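Local coordinates for secreted effector protein SopD (Salmonella typhimurium, PDB 5CPC) that alters host cell physiology as a secreted virulence effector, acting with SopB in membrane fission and macropinosome formation during invasion and contributing to replication in macrophages, at residues A[155-160]-A[173-178]; A[163-168]-A[258-263]. All coordinates share one frame; numbering follows the deposited sequence.

Overall arrangement
Both contacts lie on the same side of the chain's centre, with their own centres about 11 Å apart. Of the helices involved, 141-160 comes first. It is followed by the short helix 163-167 and then by helix 169-177. Contact 1 joins the end of helix 141-160 to helix 169-177, and so closes a short helical loop around residues 161-172. Contact 2 starts inside that loop, at 163-168, and reaches forward some 90 residues to the loop 258-263, between helices 248-256 and 264-283. The two contacts therefore cross along the chain. Leu164 touches both Lys157 and Glu175, and CE of Met158 approaches CD2 of Leu165 loosely, at 4.3 Å, so contact 2 adjoins contact 1.

Contact 1 of 2, residues A[155-160]-A[173-178]; sequences GSKMTW and RKEVTG
Lys157 reaches across the gap between two helices toward Glu175 and brushes Val176 with its CG. That CG faces the CG2 methyl of Val176 at 4.4 Å, a loose apolar touch. Further out, CE of Lys157 passes 4.0 Å from the backbone O of Glu175. The lysine chain bends at chi2 (-66°), then runs extended to the ammonium group. There NZ meets OE1 of Glu175 at 3.9 Å, which makes a long salt bridge. Glu175 is also bent at its second torsion, which sets OE1 where the ammonium can approach it, and the two side chains cross at about a right angle. The backbones are nearest between Lys157 and Val176, with their CA atoms 7.6 Å apart. This is a helix-helix contact between the end of helix 141-160 and helix 169-177. The short helix 163-167 links the two along the chain. On another side of helix 141-160, Thr159 and Trp160 pack against helices 49-60 and 76-90. Lys157 supplies about half of the buried surface. At this separation NZ and OE1 probably attract without close pairing, so the ion pair probably adds little fixed geometry.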
loop_
_atom_site.group_PDB
_atom_site.type_symbol
_atom_site.label_atom_id
_atom_site.label_comp_id
_atom_site.label_asym_id
_atom_site.label_seq_id
_atom_site.Cartn_x
_atom_site.Cartn_y
_atom_site.Cartn_z
ATOM N N GLY A 155 -6.801 -6.087 5.179
ATOM C CA GLY A 155 -7.970 -6.390 5.976
ATOM C C GLY A 155 -8.310 -7.841 5.799
ATOM O O GLY A 155 -8.492 -8.541 6.769
ATOM N N SER A 156 -8.318 -8.304 4.569
ATOM C CA SER A 156 -8.588 -9.691 4.324
ATOM C C SER A 156 -7.548 -10.687 4.885
ATOM O O SER A 156 -7.920 -11.814 5.230
ATOM C CB SER A 156 -8.773 -9.894 2.863
ATOM O OG SER A 156 -8.724 -11.259 2.515
ATOM N N LYS A 157 -6.271 -10.285 5.018
ATOM C CA LYS A 157 -5.268 -11.203 5.561
ATOM C C LYS A 157 -5.427 -11.263 7.042
ATOM O O LYS A 157 -5.292 -12.337 7.632
ATOM C CB LYS A 157 -3.838 -10.800 5.206
ATOM C CG LYS A 157 -3.582 -10.791 3.716
ATOM C CD LYS A 157 -3.664 -12.173 3.114
ATOM C CE LYS A 157 -3.268 -12.067 1.663
ATOM N NZ LYS A 157 -3.078 -13.385 1.033
ATOM N N MET A 158 -5.762 -10.124 7.645
ATOM C CA MET A 158 -5.851 -10.056 9.051
ATOM C C MET A 158 -7.143 -10.733 9.561
ATOM O O MET A 158 -7.200 -11.084 10.736
ATOM C CB MET A 158 -5.815 -8.624 9.507
ATOM C CG MET A 158 -4.429 -7.968 9.531
ATOM S SD MET A 158 -4.688 -6.298 10.187
ATOM C CE MET A 158 -3.211 -6.112 11.092
ATOM N N THR A 159 -8.123 -10.933 8.669
ATOM C CA THR A 159 -9.461 -11.423 8.998
ATOM C C THR A 159 -9.496 -12.941 8.850
ATOM O O THR A 159 -9.953 -13.664 9.739
ATOM C CB THR A 159 -10.515 -10.749 8.069
ATOM O OG1 THR A 159 -10.643 -9.371 8.442
ATOM C CG2 THR A 159 -11.893 -11.419 8.140
ATOM N N TRP A 160 -9.054 -13.425 7.706
ATOM C CA TRP A 160 -9.073 -14.837 7.459
ATOM C C TRP A 160 -7.755 -15.538 7.819
ATOM O O TRP A 160 -7.743 -16.785 7.862
ATOM C CB TRP A 160 -9.484 -15.156 6.011
ATOM C CG TRP A 160 -10.816 -14.594 5.650
ATOM C CD1 TRP A 160 -11.134 -13.888 4.510
ATOM C CD2 TRP A 160 -12.024 -14.654 6.440
ATOM N NE1 TRP A 160 -12.462 -13.519 4.541
ATOM C CE2 TRP A 160 -13.035 -13.957 5.704
ATOM C CE3 TRP A 160 -12.356 -15.230 7.686
ATOM C CZ2 TRP A 160 -14.362 -13.841 6.168
ATOM C CZ3 TRP A 160 -13.677 -15.107 8.167
ATOM C CH2 TRP A 160 -14.665 -14.405 7.407
ATOM N N ARG A 173 3.061 -8.663 6.364
ATOM C CA ARG A 173 3.451 -7.749 5.286
ATOM C C ARG A 173 3.890 -8.445 3.976
ATOM O O ARG A 173 3.489 -8.018 2.886
ATOM C CB ARG A 173 4.514 -6.798 5.837
ATOM C CG ARG A 173 5.268 -5.895 4.822
ATOM C CD ARG A 173 6.105 -4.870 5.611
ATOM N NE ARG A 173 5.256 -4.057 6.508
ATOM C CZ ARG A 173 5.602 -3.724 7.745
ATOM N NH1 ARG A 173 6.736 -4.147 8.273
ATOM N NH2 ARG A 173 4.799 -2.991 8.480
ATOM N N LYS A 174 4.681 -9.530 4.104
ATOM C CA LYS A 174 5.115 -10.367 2.984
ATOM C C LYS A 174 3.924 -10.777 2.171
ATOM O O LYS A 174 3.965 -10.785 0.938
ATOM C CB LYS A 174 5.752 -11.667 3.473
ATOM C CG LYS A 174 7.238 -11.671 3.704
ATOM C CD LYS A 174 7.771 -13.152 4.011
ATOM C CE LYS A 174 7.354 -14.189 2.908
ATOM N NZ LYS A 174 8.465 -15.107 2.483
ATOM N N GLU A 175 2.851 -11.146 2.879
ATOM C CA GLU A 175 1.667 -11.644 2.209
ATOM C C GLU A 175 0.975 -10.530 1.528
ATOM O O GLU A 175 0.333 -10.713 0.478
ATOM C CB GLU A 175 0.691 -12.337 3.201
ATOM C CG GLU A 175 1.166 -13.747 3.591
ATOM C CD GLU A 175 1.355 -14.637 2.381
ATOM O OE1 GLU A 175 0.379 -14.960 1.685
ATOM O OE2 GLU A 175 2.489 -15.025 2.126
ATOM N N VAL A 176 1.032 -9.374 2.141
ATOM C CA VAL A 176 0.407 -8.205 1.492
ATOM C C VAL A 176 1.305 -7.778 0.306
ATOM O O VAL A 176 0.845 -7.726 -0.840
ATOM C CB VAL A 176 0.256 -7.059 2.486
ATOM C CG1 VAL A 176 -0.290 -5.778 1.768
ATOM C CG2 VAL A 176 -0.605 -7.495 3.698
ATOM N N THR A 177 2.584 -7.480 0.608
ATOM C CA THR A 177 3.530 -6.935 -0.430
ATOM C C THR A 177 3.769 -7.952 -1.568
ATOM O O THR A 177 3.844 -7.579 -2.752
ATOM C CB THR A 177 4.859 -6.293 0.162
ATOM O OG1 THR A 177 5.645 -7.267 0.868
ATOM C CG2 THR A 177 4.561 -5.133 1.088
ATOM N N GLY A 178 3.744 -9.243 -1.220
ATOM C CA GLY A 178 3.872 -10.334 -2.208
ATOM C C GLY A 178 2.643 -10.599 -3.064
ATOM O O GLY A 178 2.719 -11.303 -4.066
#

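Contact 2 of 2, residues A[163-168]-A[258-263]; sequences ELLQES and SPFSEF
Leu165 presses its branched end against Pro259 and the CZ end of the Phe260 ring, which lie next to each other. These three residues make the contact, and all of it is apolar. CD1 of Leu165 lies 3.8 Å from CG of Pro259 and 3.9 Å from CZ of Phe260. The other methyl, CD2, touches the same two atoms, at 4.0 Å from Pro259 CG and 4.1 Å from Phe260 CZ. CG of Leu165 is anti to the backbone N (chi1 169°), which carries the fork out from the helix to the loop. Phe260 approaches from the opposite direction, and CD1 meets its ring obliquely. The contact packs the short helix 163-167 on the loop between helices 248-256 and 264-283. Helix 163-167 itself sits in the helical run between helices 141-160 and 169-177. Ile169 of the following helix also touches Phe260. Within the loop, N of Phe260 makes a weak hydrogen bond to OG of Ser258, 3.1 Å long. The backbone O of Ser258 accepts hydrogen bonds from the side chains of Asn129 and Asn267.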
loop_
_atom_site.group_PDB
_atom_site.type_symbol
_atom_site.label_atom_id
_atom_site.label_comp_id
_atom_site.label_asym_id
_atom_site.label_seq_id
_atom_site.Cartn_x
_atom_site.Cartn_y
_atom_site.Cartn_z
ATOM N N GLU A 163 -3.143 -16.056 11.823
ATOM C CA GLU A 163 -1.914 -16.787 12.128
ATOM C C GLU A 163 -0.766 -15.953 11.576
ATOM O O GLU A 163 0.293 -15.883 12.214
ATOM C CB GLU A 163 -1.933 -18.218 11.537
ATOM C CG GLU A 163 -2.012 -18.382 9.957
ATOM C CD GLU A 163 -3.483 -18.334 9.384
ATOM O OE1 GLU A 163 -3.677 -18.701 8.182
ATOM O OE2 GLU A 163 -4.450 -17.941 10.109
ATOM N N LEU A 164 -0.994 -15.288 10.424
ATOM C CA LEU A 164 0.073 -14.523 9.746
ATOM C C LEU A 164 0.746 -13.554 10.672
ATOM O O LEU A 164 1.946 -13.567 10.733
ATOM C CB LEU A 164 -0.387 -13.756 8.489
ATOM C CG LEU A 164 -0.589 -14.598 7.237
ATOM C CD1 LEU A 164 -1.084 -13.733 6.085
ATOM C CD2 LEU A 164 0.683 -15.400 6.842
ATOM N N LEU A 165 -0.012 -12.691 11.352
ATOM C CA LEU A 165 0.597 -11.649 12.199
ATOM C C LEU A 165 0.928 -12.154 13.613
ATOM O O LEU A 165 1.667 -11.500 14.374
ATOM C CB LEU A 165 -0.333 -10.434 12.293
ATOM C CG LEU A 165 -0.062 -9.316 13.309
ATOM C CD1 LEU A 165 0.757 -8.212 12.698
ATOM C CD2 LEU A 165 -1.362 -8.744 13.875
ATOM N N GLN A 166 0.297 -13.278 13.973
ATOM C CA GLN A 166 0.559 -13.958 15.212
ATOM C C GLN A 166 2.036 -14.312 15.307
ATOM O O GLN A 166 2.621 -14.162 16.343
ATOM C CB GLN A 166 -0.297 -15.203 15.271
ATOM C CG GLN A 166 -1.055 -15.368 16.580
ATOM C CD GLN A 166 -1.873 -16.648 16.606
ATOM O OE1 GLN A 166 -1.325 -17.790 16.532
ATOM N NE2 GLN A 166 -3.209 -16.472 16.721
ATOM N N GLU A 167 2.616 -14.774 14.211
ATOM C CA GLU A 167 4.071 -14.767 13.972
ATOM C C GLU A 167 4.811 -13.391 14.127
ATOM O O GLU A 167 5.517 -13.146 15.124
ATOM C CB GLU A 167 4.321 -15.293 12.559
ATOM C CG GLU A 167 5.771 -15.602 12.259
ATOM C CD GLU A 167 5.899 -16.730 11.270
ATOM O OE1 GLU A 167 7.026 -17.233 11.097
ATOM O OE2 GLU A 167 4.862 -17.134 10.695
ATOM N N SER A 168 4.669 -12.512 13.136
ATOM C CA SER A 168 5.338 -11.194 13.153
ATOM C C SER A 168 4.679 -10.241 12.137
ATOM O O SER A 168 3.964 -10.711 11.265
ATOM C CB SER A 168 6.789 -11.389 12.756
ATOM O OG SER A 168 6.839 -11.813 11.409
ATOM N N SER A 258 2.259 -0.638 11.193
ATOM C CA SER A 258 1.985 -1.631 12.256
ATOM C C SER A 258 0.560 -1.478 12.816
ATOM O O SER A 258 0.176 -0.369 13.245
ATOM C CB SER A 258 2.970 -1.496 13.407
ATOM O OG SER A 258 2.332 -1.791 14.649
ATOM N N PRO A 259 -0.206 -2.590 12.841
ATOM C CA PRO A 259 -1.572 -2.596 13.339
ATOM C C PRO A 259 -1.642 -2.508 14.845
ATOM O O PRO A 259 -2.727 -2.222 15.397
ATOM C CB PRO A 259 -2.094 -3.962 12.888
ATOM C CG PRO A 259 -0.883 -4.834 12.950
ATOM C CD PRO A 259 0.186 -3.927 12.360
ATOM N N PHE A 260 -0.511 -2.772 15.505
ATOM C CA PHE A 260 -0.429 -2.792 16.968
ATOM C C PHE A 260 -0.688 -1.429 17.535
ATOM O O PHE A 260 -0.041 -0.453 17.163
ATOM C CB PHE A 260 0.939 -3.317 17.472
ATOM C CG PHE A 260 1.186 -4.735 17.113
ATOM C CD1 PHE A 260 2.262 -5.086 16.334
ATOM C CD2 PHE A 260 0.295 -5.721 17.510
ATOM C CE1 PHE A 260 2.470 -6.396 15.976
ATOM C CE2 PHE A 260 0.486 -7.024 17.150
ATOM C CZ PHE A 260 1.582 -7.368 16.385
ATOM N N SER A 261 -1.606 -1.383 18.481
ATOM C CA SER A 261 -2.114 -0.136 18.963
ATOM C C SER A 261 -1.106 0.723 19.702
ATOM O O SER A 261 -1.246 1.953 19.758
ATOM C CB SER A 261 -3.267 -0.423 19.893
ATOM O OG SER A 261 -3.262 0.556 20.902
ATOM N N GLU A 262 -0.125 0.059 20.306
ATOM C CA GLU A 262 0.739 0.663 21.328
ATOM C C GLU A 262 1.856 1.544 20.755
ATOM O O GLU A 262 2.311 2.499 21.408
ATOM C CB GLU A 262 1.303 -0.425 22.262
ATOM C CG GLU A 262 1.428 -0.034 23.769
ATOM C CD GLU A 262 0.278 0.843 24.310
ATOM O OE1 GLU A 262 -0.515 0.364 25.168
ATOM O OE2 GLU A 262 0.179 2.022 23.886
ATOM N N PHE A 263 2.302 1.213 19.544
ATOM C CA PHE A 263 3.193 2.092 18.812
ATOM C C PHE A 263 2.350 2.878 17.792
ATOM O O PHE A 263 2.325 2.588 16.578
ATOM C CB PHE A 263 4.330 1.311 18.143
#